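PDB 1ZBP: hypothetical protein VPA1032 from Vibrio parahaemolyticus, which is of unknown function but belongs to the ImpE family, probably associated with bacterial type VI secretion. Local coordinates for residues N97-F107 against Q118-L129; V145-I156 against F166-N174. All blocks are in the same frame, centred on the assembly; numbering follows the deposited sequence.

Interaction 1 of 2, residues N97-F107 against Q118-L129; sequences NEELTKSLVSF and QVSELALQIEEL
Phe107 and Ile126 lock the two helices together, each pushed into a pocket on the other. The Phe107 ring is a knob among Val119, Leu122, Ala123 and Ile126; its CG stands anti to the backbone N (chi1 177°), which carries the ring across to the second helix. There CE2 meets Ala123 CB at 3.9 Å, in the ring plane at the edge. In return Ile126 sits among Leu100, Ser103, Leu104 and Phe107, touching with three different carbons: CG1 lies 4.0 Å from both Leu100 CD1 and Ser103 CB, CG2 also faces Leu100 CD1, and CD1 lies 4.1 Å from Leu104 CD2. Such knobs-into-holes packing joins the antiparallel helical hairpin of 98-113 and 116-129, whose segment axes approach to 9.6 Å at an angle of 147°. Close to the connection, Leu122 lays its CD1 branch against backbone, 3.6 Å from Phe107 N, and the same methyl reaches Ser106 CB; no hydrogen bond crosses between the segments. The outer end is looser. Leu129, exposed to solvent, brings CD1 to 4.2 Å from Leu100 CD1 and brushes Asn97 ND2, the side chains of Asn97 and Leu129 crossing at about a right angle. Asn97 itself is the N-cap: its OD1 accepts from Leu100 N at 2.7 Å, with the donor above the amide plane. On the solvent side near the connection, Gln118 turns its NE2 to Asp115.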
loop_
_atom_site.group_PDB
_atom_site.type_symbol
_atom_site.label_atom_id
_atom_site.label_comp_id
_atom_site.label_asym_id
_atom_site.label_seq_id
_atom_site.Cartn_x
_atom_site.Cartn_y
_atom_site.Cartn_z
ATOM N N ASN A 97 13.164 19.028 0.747
ATOM C CA ASN A 97 12.133 19.810 0.072
ATOM C C ASN A 97 10.819 19.741 0.834
ATOM O O ASN A 97 9.846 19.167 0.351
ATOM C CB ASN A 97 11.915 19.302 -1.351
ATOM C CG ASN A 97 11.130 20.283 -2.202
ATOM O OD1 ASN A 97 10.155 20.883 -1.743
ATOM N ND2 ASN A 97 11.545 20.447 -3.451
ATOM N N GLU A 98 10.798 20.338 2.023
ATOM C CA GLU A 98 9.602 20.350 2.860
ATOM C C GLU A 98 8.471 21.112 2.175
ATOM O O GLU A 98 7.367 21.216 2.708
ATOM C CB GLU A 98 9.904 20.986 4.230
ATOM C CG GLU A 98 10.345 22.444 4.155
ATOM C CD GLU A 98 10.355 23.133 5.515
ATOM O OE1 GLU A 98 9.265 23.274 6.125
ATOM O OE2 GLU A 98 11.451 23.543 5.970
ATOM N N GLU A 99 8.754 21.646 0.991
ATOM C CA GLU A 99 7.755 22.386 0.232
ATOM C C GLU A 99 6.951 21.368 -0.575
ATOM O O GLU A 99 5.750 21.528 -0.803
ATOM C CB GLU A 99 8.445 23.387 -0.703
ATOM C CG GLU A 99 7.558 24.534 -1.202
ATOM C CD GLU A 99 7.231 25.557 -0.118
ATOM O OE1 GLU A 99 8.176 26.045 0.547
ATOM O OE2 GLU A 99 6.032 25.879 0.060
ATOM N N LEU A 100 7.631 20.307 -0.996
ATOM C CA LEU A 100 6.998 19.242 -1.764
ATOM C C LEU A 100 5.980 18.509 -0.888
ATOM O O LEU A 100 4.927 18.083 -1.362
ATOM C CB LEU A 100 8.065 18.266 -2.266
ATOM C CG LEU A 100 7.616 17.118 -3.175
ATOM C CD1 LEU A 100 6.749 17.645 -4.313
ATOM C CD2 LEU A 100 8.845 16.417 -3.720
ATOM N N THR A 101 6.303 18.367 0.393
ATOM C CA THR A 101 5.414 17.706 1.329
ATOM C C THR A 101 4.090 18.463 1.364
ATOM O O THR A 101 3.015 17.862 1.468
ATOM C CB THR A 101 6.029 17.665 2.736
ATOM O OG1 THR A 101 7.254 16.925 2.686
ATOM C CG2 THR A 101 5.082 17.003 3.723
ATOM N N LYS A 102 4.172 19.787 1.270
ATOM C CA LYS A 102 2.972 20.614 1.262
ATOM C C LYS A 102 2.182 20.304 -0.006
ATOM O O LYS A 102 0.972 20.088 0.043
ATOM C CB LYS A 102 3.336 22.107 1.306
ATOM C CG LYS A 102 3.005 22.793 2.639
ATOM C CD LYS A 102 3.160 24.321 2.558
ATOM C CE LYS A 102 2.222 24.952 1.512
ATOM N NZ LYS A 102 0.765 24.830 1.849
ATOM N N SER A 103 2.870 20.272 -1.142
ATOM C CA SER A 103 2.212 19.977 -2.406
ATOM C C SER A 103 1.462 18.636 -2.365
ATOM O O SER A 103 0.332 18.545 -2.846
ATOM C CB SER A 103 3.237 19.980 -3.546
ATOM O OG SER A 103 3.832 21.258 -3.698
ATOM N N LEU A 104 2.078 17.601 -1.789
ATOM C CA LEU A 104 1.440 16.277 -1.703
ATOM C C LEU A 104 0.148 16.279 -0.876
ATOM O O LEU A 104 -0.849 15.662 -1.269
ATOM C CB LEU A 104 2.411 15.235 -1.124
ATOM C CG LEU A 104 3.320 14.452 -2.084
ATOM C CD1 LEU A 104 2.473 13.664 -3.084
ATOM C CD2 LEU A 104 4.242 15.398 -2.820
ATOM N N VAL A 105 0.171 16.958 0.271
ATOM C CA VAL A 105 -1.008 17.041 1.123
ATOM C C VAL A 105 -2.084 17.930 0.473
ATOM O O VAL A 105 -3.267 17.602 0.522
ATOM C CB VAL A 105 -0.651 17.589 2.531
ATOM C CG1 VAL A 105 0.382 16.687 3.202
ATOM C CG2 VAL A 105 -0.119 18.994 2.424
ATOM N N SER A 106 -1.673 19.036 -0.152
ATOM C CA SER A 106 -2.614 19.944 -0.816
ATOM C C SER A 106 -3.279 19.254 -2.007
ATOM O O SER A 106 -4.409 19.603 -2.383
ATOM C CB SER A 106 -1.911 21.225 -1.298
ATOM O OG SER A 106 -1.577 22.100 -0.221
ATOM N N PHE A 107 -2.574 18.281 -2.597
ATOM C CA PHE A 107 -3.092 17.509 -3.733
ATOM C C PHE A 107 -4.344 16.766 -3.269
ATOM O O PHE A 107 -5.384 16.816 -3.932
ATOM C CB PHE A 107 -2.033 16.510 -4.237
ATOM C CG PHE A 107 -2.503 15.620 -5.372
ATOM C CD1 PHE A 107 -3.380 14.560 -5.139
ATOM C CD2 PHE A 107 -2.071 15.847 -6.677
ATOM C CE1 PHE A 107 -3.821 13.735 -6.186
ATOM C CE2 PHE A 107 -2.507 15.031 -7.726
ATOM C CZ PHE A 107 -3.385 13.973 -7.481
ATOM N N GLN A 118 -6.539 22.777 -9.239
ATOM C CA GLN A 118 -5.322 22.822 -8.437
ATOM C C GLN A 118 -4.650 21.439 -8.446
ATOM O O GLN A 118 -3.425 21.339 -8.348
ATOM C CB GLN A 118 -5.656 23.246 -7.005
ATOM C CG GLN A 118 -4.440 23.574 -6.148
ATOM C CD GLN A 118 -4.801 23.837 -4.695
ATOM O OE1 GLN A 118 -3.924 23.968 -3.836
ATOM N NE2 GLN A 118 -6.097 23.921 -4.414
ATOM N N VAL A 119 -5.453 20.380 -8.571
ATOM C CA VAL A 119 -4.914 19.026 -8.609
ATOM C C VAL A 119 -4.123 18.856 -9.905
ATOM O O VAL A 119 -3.072 18.212 -9.929
ATOM C CB VAL A 119 -6.037 17.948 -8.545
ATOM C CG1 VAL A 119 -6.960 18.219 -7.372
ATOM C CG2 VAL A 119 -6.818 17.914 -9.842
ATOM N N SER A 120 -4.639 19.452 -10.977
ATOM C CA SER A 120 -4.006 19.398 -12.290
ATOM C C SER A 120 -2.698 20.169 -12.256
ATOM O O SER A 120 -1.736 19.796 -12.924
ATOM C CB SER A 120 -4.929 20.017 -13.346
ATOM O OG SER A 120 -4.365 19.944 -14.645
ATOM N N GLU A 121 -2.668 21.247 -11.477
ATOM C CA GLU A 121 -1.472 22.077 -11.354
ATOM C C GLU A 121 -0.456 21.449 -10.414
ATOM O O GLU A 121 0.744 21.473 -10.682
ATOM C CB GLU A 121 -1.846 23.471 -10.839
ATOM C CG GLU A 121 -2.434 24.407 -11.885
ATOM C CD GLU A 121 -1.373 25.119 -12.711
ATOM O OE1 GLU A 121 -0.612 24.431 -13.435
ATOM O OE2 GLU A 121 -1.302 26.372 -12.630
ATOM N N LEU A 122 -0.947 20.898 -9.306
ATOM C CA LEU A 122 -0.087 20.264 -8.312
ATOM C C LEU A 122 0.558 19.000 -8.859
ATOM O O LEU A 122 1.727 18.731 -8.609
ATOM C CB LEU A 122 -0.890 19.935 -7.056
ATOM C CG LEU A 122 -1.211 21.149 -6.193
ATOM C CD1 LEU A 122 -2.218 20.772 -5.117
ATOM C CD2 LEU A 122 0.077 21.664 -5.578
ATOM N N ALA A 123 -0.210 18.234 -9.622
ATOM C CA ALA A 123 0.303 17.007 -10.202
ATOM C C ALA A 123 1.509 17.312 -11.089
ATOM O O ALA A 123 2.562 16.686 -10.950
ATOM C CB ALA A 123 -0.786 16.312 -11.003
ATOM N N LEU A 124 1.361 18.283 -11.987
ATOM C CA LEU A 124 2.440 18.665 -12.898
ATOM C C LEU A 124 3.673 19.191 -12.165
ATOM O O LEU A 124 4.804 18.891 -12.556
ATOM C CB LEU A 124 1.941 19.712 -13.902
ATOM C CG LEU A 124 0.878 19.226 -14.902
ATOM C CD1 LEU A 124 0.175 20.420 -15.537
ATOM C CD2 LEU A 124 1.528 18.349 -15.965
ATOM N N GLN A 125 3.454 19.971 -11.107
ATOM C CA GLN A 125 4.558 20.535 -10.318
ATOM C C GLN A 125 5.358 19.423 -9.618
ATOM O O GLN A 125 6.591 19.425 -9.633
ATOM C CB GLN A 125 4.016 21.529 -9.271
ATOM C CG GLN A 125 3.299 22.748 -9.863
ATOM C CD GLN A 125 2.807 23.745 -8.809
ATOM O OE1 GLN A 125 2.003 23.407 -7.934
ATOM N NE2 GLN A 125 3.282 24.985 -8.905
ATOM N N ILE A 126 4.643 18.477 -9.011
ATOM C CA ILE A 126 5.262 17.352 -8.317
ATOM C C ILE A 126 6.084 16.525 -9.315
ATOM O O ILE A 126 7.235 16.179 -9.043
ATOM C CB ILE A 126 4.169 16.486 -7.637
ATOM C CG1 ILE A 126 3.467 17.327 -6.565
ATOM C CG2 ILE A 126 4.773 15.235 -7.018
ATOM C CD1 ILE A 126 2.178 16.737 -6.054
ATOM N N GLU A 127 5.496 16.229 -10.473
ATOM C CA GLU A 127 6.179 15.463 -11.516
ATOM C C GLU A 127 7.394 16.199 -12.068
ATOM O O GLU A 127 8.363 15.581 -12.504
ATOM C CB GLU A 127 5.230 15.169 -12.673
ATOM C CG GLU A 127 5.948 14.762 -13.958
ATOM C CD GLU A 127 6.762 13.492 -13.808
ATOM O OE1 GLU A 127 7.484 13.136 -14.769
ATOM O OE2 GLU A 127 6.674 12.840 -12.739
ATOM N N GLU A 128 7.320 17.524 -12.067
ATOM C CA GLU A 128 8.403 18.372 -12.552
ATOM C C GLU A 128 9.591 18.269 -11.595
ATOM O O GLU A 128 10.747 18.278 -12.012
ATOM C CB GLU A 128 7.926 19.826 -12.624
ATOM C CG GLU A 128 8.925 20.766 -13.262
ATOM C CD GLU A 128 9.168 20.430 -14.717
ATOM O OE1 GLU A 128 8.276 20.714 -15.550
ATOM O OE2 GLU A 128 10.247 19.866 -15.019
ATOM N N LEU A 129 9.285 18.168 -10.305
ATOM C CA LEU A 129 10.307 18.067 -9.277
ATOM C C LEU A 129 10.820 16.639 -9.097
ATOM O O LEU A 129 11.879 16.430 -8.496
ATOM C CB LEU A 129 9.760 18.589 -7.946
ATOM C CG LEU A 129 9.517 20.096 -7.886
ATOM C CD1 LEU A 129 8.779 20.464 -6.605
ATOM C CD2 LEU A 129 10.855 20.815 -7.976
#

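Interaction 2 of 2, residues V145-I156 against F166-N174; sequences VRDIDDRLGGYI and FLVPIASIN
The Tyr155 ring lies beside the backbone of Leu167 to Pro169, with Val168 N and Leu152 O at its edge near the ring plane. Pro169 comes in obliquely, its CG 3.6 Å from Tyr155 CE1, while Leu167 CD2 packs on Tyr155 CB. The phenol oxygen makes a weak hydrogen bond to Lys92. Tyr155 and Pro169 form a non-hydrogen-bonded antiparallel pair; the next pair, Ile156 with Val168, is hydrogen-bonded in both directions, Ile156 N reaching Val168 O at 2.8 Å and Val168 N returning to Ile156 O at 3.0 Å. This is the open end of the beta hairpin formed by strands 155-159 and 165-169, and the chain enters it through a type II' turn from Leu152 to Tyr155. Gly153, at its second position, has the positive phi that favours glycine. Beyond the pairing, Gly154 O takes Ile170 N in a nearly straight bond of 2.6 Å (176° at the hydrogen) and also accepts from a water that Ala171 N donates to, so the start of the 3-10 turn is held twice. Ile170 then folds over this glycine: CG1 is 3.3 Å from Gly154 O, and CD1 runs on to Arg146 CA at 3.8 Å. Its CG2 meets Val145 CG1 nearly crosswise. On the face carrying Ile156 and Val168, opposite Tyr155 and Pro169, Ile156 CG1 stands between backbone N and carbonyl carbon (chi1 54°), which sets it against Val168 O and leads CD1 on to Ile173 CD1, tip to tip at 3.4 Å; Trp243 touches Ile156, and Phe135 touches Ile173.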
loop_
_atom_site.group_PDB
_atom_site.type_symbol
_atom_site.label_atom_id
_atom_site.label_comp_id
_atom_site.label_asym_id
_atom_site.label_seq_id
_atom_site.Cartn_x
_atom_site.Cartn_y
_atom_site.Cartn_z
ATOM N N VAL A 145 11.857 4.844 -13.436
ATOM C CA VAL A 145 10.788 4.105 -12.781
ATOM C C VAL A 145 9.837 5.033 -12.014
ATOM O O VAL A 145 10.260 5.936 -11.279
ATOM C CB VAL A 145 11.384 3.065 -11.796
ATOM C CG1 VAL A 145 10.301 2.471 -10.927
ATOM C CG2 VAL A 145 12.072 1.953 -12.593
ATOM N N ARG A 146 8.541 4.793 -12.170
ATOM C CA ARG A 146 7.559 5.607 -11.488
ATOM C C ARG A 146 6.215 4.890 -11.446
ATOM O O ARG A 146 5.933 4.069 -12.310
ATOM C CB ARG A 146 7.451 6.930 -12.230
ATOM C CG ARG A 146 6.813 8.021 -11.436
ATOM C CD ARG A 146 5.368 8.217 -11.852
ATOM N NE ARG A 146 5.237 8.569 -13.254
ATOM C CZ ARG A 146 4.234 9.298 -13.727
ATOM N NH1 ARG A 146 3.290 9.742 -12.899
ATOM N NH2 ARG A 146 4.167 9.579 -15.030
ATOM N N ASP A 147 5.389 5.177 -10.446
ATOM C CA ASP A 147 4.067 4.541 -10.367
ATOM C C ASP A 147 3.164 5.224 -11.408
ATOM O O ASP A 147 3.230 6.439 -11.579
ATOM C CB ASP A 147 3.470 4.718 -8.966
ATOM C CG ASP A 147 2.253 3.832 -8.721
ATOM O OD1 ASP A 147 1.316 3.838 -9.546
ATOM O OD2 ASP A 147 2.233 3.126 -7.692
ATOM N N ILE A 148 2.334 4.452 -12.108
ATOM C CA ILE A 148 1.454 5.030 -13.128
ATOM C C ILE A 148 0.472 6.023 -12.498
ATOM O O ILE A 148 0.195 7.084 -13.067
ATOM C CB ILE A 148 0.682 3.926 -13.906
ATOM C CG1 ILE A 148 1.661 3.135 -14.785
ATOM C CG2 ILE A 148 -0.416 4.561 -14.785
ATOM C CD1 ILE A 148 1.021 1.936 -15.502
ATOM N N ASP A 149 -0.040 5.660 -11.325
ATOM C CA ASP A 149 -0.953 6.475 -10.519
ATOM C C ASP A 149 -0.385 7.897 -10.408
ATOM O O ASP A 149 0.821 8.065 -10.209
ATOM C CB ASP A 149 -1.036 5.862 -9.121
ATOM C CG ASP A 149 -2.100 6.501 -8.254
ATOM O OD1 ASP A 149 -3.281 6.116 -8.369
ATOM O OD2 ASP A 149 -1.750 7.394 -7.463
ATOM N N ASP A 150 -1.233 8.920 -10.519
ATOM C CA ASP A 150 -0.751 10.309 -10.424
ATOM C C ASP A 150 -0.640 10.844 -9.004
ATOM O O ASP A 150 -0.027 11.889 -8.778
ATOM C CB ASP A 150 -1.636 11.239 -11.246
ATOM C CG ASP A 150 -1.339 11.155 -12.713
ATOM O OD1 ASP A 150 -2.295 11.276 -13.513
ATOM O OD2 ASP A 150 -0.148 10.975 -13.072
ATOM N N ARG A 151 -1.236 10.135 -8.051
ATOM C CA ARG A 151 -1.164 10.540 -6.654
ATOM C C ARG A 151 0.193 10.094 -6.086
ATOM O O ARG A 151 0.915 10.881 -5.455
ATOM C CB ARG A 151 -2.318 9.907 -5.857
ATOM C CG ARG A 151 -2.047 9.747 -4.361
ATOM C CD ARG A 151 -2.804 10.771 -3.545
ATOM N NE ARG A 151 -4.231 10.704 -3.838
ATOM C CZ ARG A 151 -4.973 9.625 -3.640
ATOM N NH1 ARG A 151 -4.414 8.539 -3.138
ATOM N NH2 ARG A 151 -6.255 9.617 -3.971
ATOM N N LEU A 152 0.543 8.831 -6.322
ATOM C CA LEU A 152 1.808 8.282 -5.830
ATOM C C LEU A 152 3.026 8.778 -6.612
ATOM O O LEU A 152 4.068 9.051 -6.023
ATOM C CB LEU A 152 1.749 6.747 -5.850
ATOM C CG LEU A 152 1.359 6.031 -4.550
ATOM C CD1 LEU A 152 0.509 6.929 -3.659
ATOM C CD2 LEU A 152 0.656 4.730 -4.891
ATOM N N GLY A 153 2.889 8.888 -7.932
ATOM C CA GLY A 153 3.974 9.362 -8.781
ATOM C C GLY A 153 5.324 8.695 -8.593
ATOM O O GLY A 153 5.491 7.518 -8.900
ATOM N N GLY A 154 6.302 9.440 -8.094
ATOM C CA GLY A 154 7.611 8.849 -7.889
ATOM C C GLY A 154 7.789 8.378 -6.460
ATOM O O GLY A 154 8.902 8.402 -5.936
ATOM N N TYR A 155 6.701 7.956 -5.820
ATOM C CA TYR A 155 6.764 7.505 -4.425
ATOM C C TYR A 155 6.284 6.072 -4.215
ATOM O O TYR A 155 5.467 5.567 -4.973
ATOM C CB TYR A 155 5.894 8.401 -3.533
ATOM C CG TYR A 155 6.446 9.779 -3.288
ATOM C CD1 TYR A 155 7.135 10.072 -2.115
ATOM C CD2 TYR A 155 6.288 10.798 -4.236
ATOM C CE1 TYR A 155 7.651 11.334 -1.888
ATOM C CE2 TYR A 155 6.806 12.066 -4.013
ATOM C CZ TYR A 155 7.487 12.329 -2.838
ATOM O OH TYR A 155 8.025 13.585 -2.621
ATOM N N ILE A 156 6.818 5.410 -3.196
ATOM C CA ILE A 156 6.347 4.081 -2.856
ATOM C C ILE A 156 5.793 4.266 -1.455
ATOM O O ILE A 156 6.102 5.264 -0.772
ATOM C CB ILE A 156 7.453 2.995 -2.814
ATOM C CG1 ILE A 156 8.590 3.429 -1.890
ATOM C CG2 ILE A 156 7.921 2.661 -4.216
ATOM C CD1 ILE A 156 9.463 2.275 -1.449
ATOM N N PHE A 166 4.601 5.490 5.717
ATOM C CA PHE A 166 5.682 6.232 5.057
ATOM C C PHE A 166 5.503 6.396 3.544
ATOM O O PHE A 166 5.025 5.495 2.862
ATOM C CB PHE A 166 7.035 5.546 5.288
ATOM C CG PHE A 166 7.663 5.846 6.620
ATOM C CD1 PHE A 166 7.158 5.283 7.797
ATOM C CD2 PHE A 166 8.796 6.666 6.695
ATOM C CE1 PHE A 166 7.780 5.530 9.033
ATOM C CE2 PHE A 166 9.425 6.922 7.914
ATOM C CZ PHE A 166 8.918 6.351 9.097
ATOM N N LEU A 167 5.904 7.562 3.043
ATOM C CA LEU A 167 5.876 7.889 1.625
ATOM C C LEU A 167 7.335 8.147 1.296
ATOM O O LEU A 167 7.925 9.139 1.744
ATOM C CB LEU A 167 5.038 9.134 1.358
ATOM C CG LEU A 167 3.581 8.836 0.977
ATOM C CD1 LEU A 167 2.791 10.138 0.888
ATOM C CD2 LEU A 167 3.538 8.096 -0.359
ATOM N N VAL A 168 7.921 7.239 0.525
ATOM C CA VAL A 168 9.327 7.328 0.204
ATOM C C VAL A 168 9.591 7.447 -1.285
ATOM O O VAL A 168 9.125 6.631 -2.086
ATOM C CB VAL A 168 10.070 6.101 0.764
ATOM C CG1 VAL A 168 11.518 6.131 0.359
ATOM C CG2 VAL A 168 9.928 6.086 2.287
ATOM N N PRO A 169 10.331 8.492 -1.674
ATOM C CA PRO A 169 10.696 8.774 -3.065
ATOM C C PRO A 169 11.376 7.555 -3.667
ATOM O O PRO A 169 12.301 7.021 -3.075
ATOM C CB PRO A 169 11.664 9.953 -2.938
ATOM C CG PRO A 169 11.140 10.676 -1.759
ATOM C CD PRO A 169 10.838 9.548 -0.783
ATOM N N ILE A 170 10.899 7.104 -4.823
ATOM C CA ILE A 170 11.496 5.957 -5.486
ATOM C C ILE A 170 12.984 6.272 -5.688
ATOM O O ILE A 170 13.836 5.391 -5.567
ATOM C CB ILE A 170 10.803 5.675 -6.840
ATOM C CG1 ILE A 170 9.362 5.246 -6.581
ATOM C CG2 ILE A 170 11.561 4.597 -7.610
ATOM C CD1 ILE A 170 8.543 5.061 -7.854
ATOM N N ALA A 171 13.282 7.544 -5.952
ATOM C CA ALA A 171 14.658 8.019 -6.155
ATOM C C ALA A 171 15.562 7.810 -4.934
ATOM O O ALA A 171 16.795 7.769 -5.055
ATOM C CB ALA A 171 14.648 9.493 -6.530
ATOM N N SER A 172 14.946 7.691 -3.760
ATOM C CA SER A 172 15.682 7.476 -2.514
ATOM C C SER A 172 15.971 6.001 -2.270
ATOM O O SER A 172 16.630 5.657 -1.301
ATOM C CB SER A 172 14.885 8.024 -1.324
ATOM O OG SER A 172 14.970 9.439 -1.242
ATOM N N ILE A 173 15.484 5.129 -3.146
ATOM C CA ILE A 173 15.695 3.695 -2.974
ATOM C C ILE A 173 17.012 3.212 -3.561
ATOM O O ILE A 173 17.353 3.539 -4.698
ATOM C CB ILE A 173 14.559 2.861 -3.634
ATOM C CG1 ILE A 173 13.217 3.141 -2.950
ATOM C CG2 ILE A 173 14.896 1.388 -3.556
ATOM C CD1 ILE A 173 12.017 2.627 -3.719
ATOM N N ASN A 174 17.740 2.422 -2.769
ATOM C CA ASN A 174 19.000 1.822 -3.183
ATOM C C ASN A 174 18.706 0.349 -3.540
ATOM O O ASN A 174 19.027 -0.104 -4.635
ATOM C CB ASN A 174 20.037 1.905 -2.060
ATOM C CG ASN A 174 20.355 3.346 -1.647
ATOM O OD1 ASN A 174 20.665 4.206 -2.481
ATOM N ND2 ASN A 174 20.289 3.603 -0.348
HETATM O O HOH W 1 11.190 9.416 -6.943
#

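The helix pair of interaction 1 comes first along the chain and the hairpin contact of interaction 2 after it, with centres about 13 Å apart. They touch directly: Leu100, Leu104 and Phe107 of the 97-107 segment pack on residues 150-155. Phe107, the knob of the helix pair, has CE1 3.9 Å from Arg151 NE and CE2 4.1 Å from Asp150 O, so one ring serves both contacts. Leu104 CD1 rests 4.0 Å from Arg151 O, and Leu100 CD2 approaches Tyr155 OH. Together these pairs seat helix 98-113 on the loop that leads into strand 155-159. Both segments of interaction 2 fall within the ImpE region of the chain.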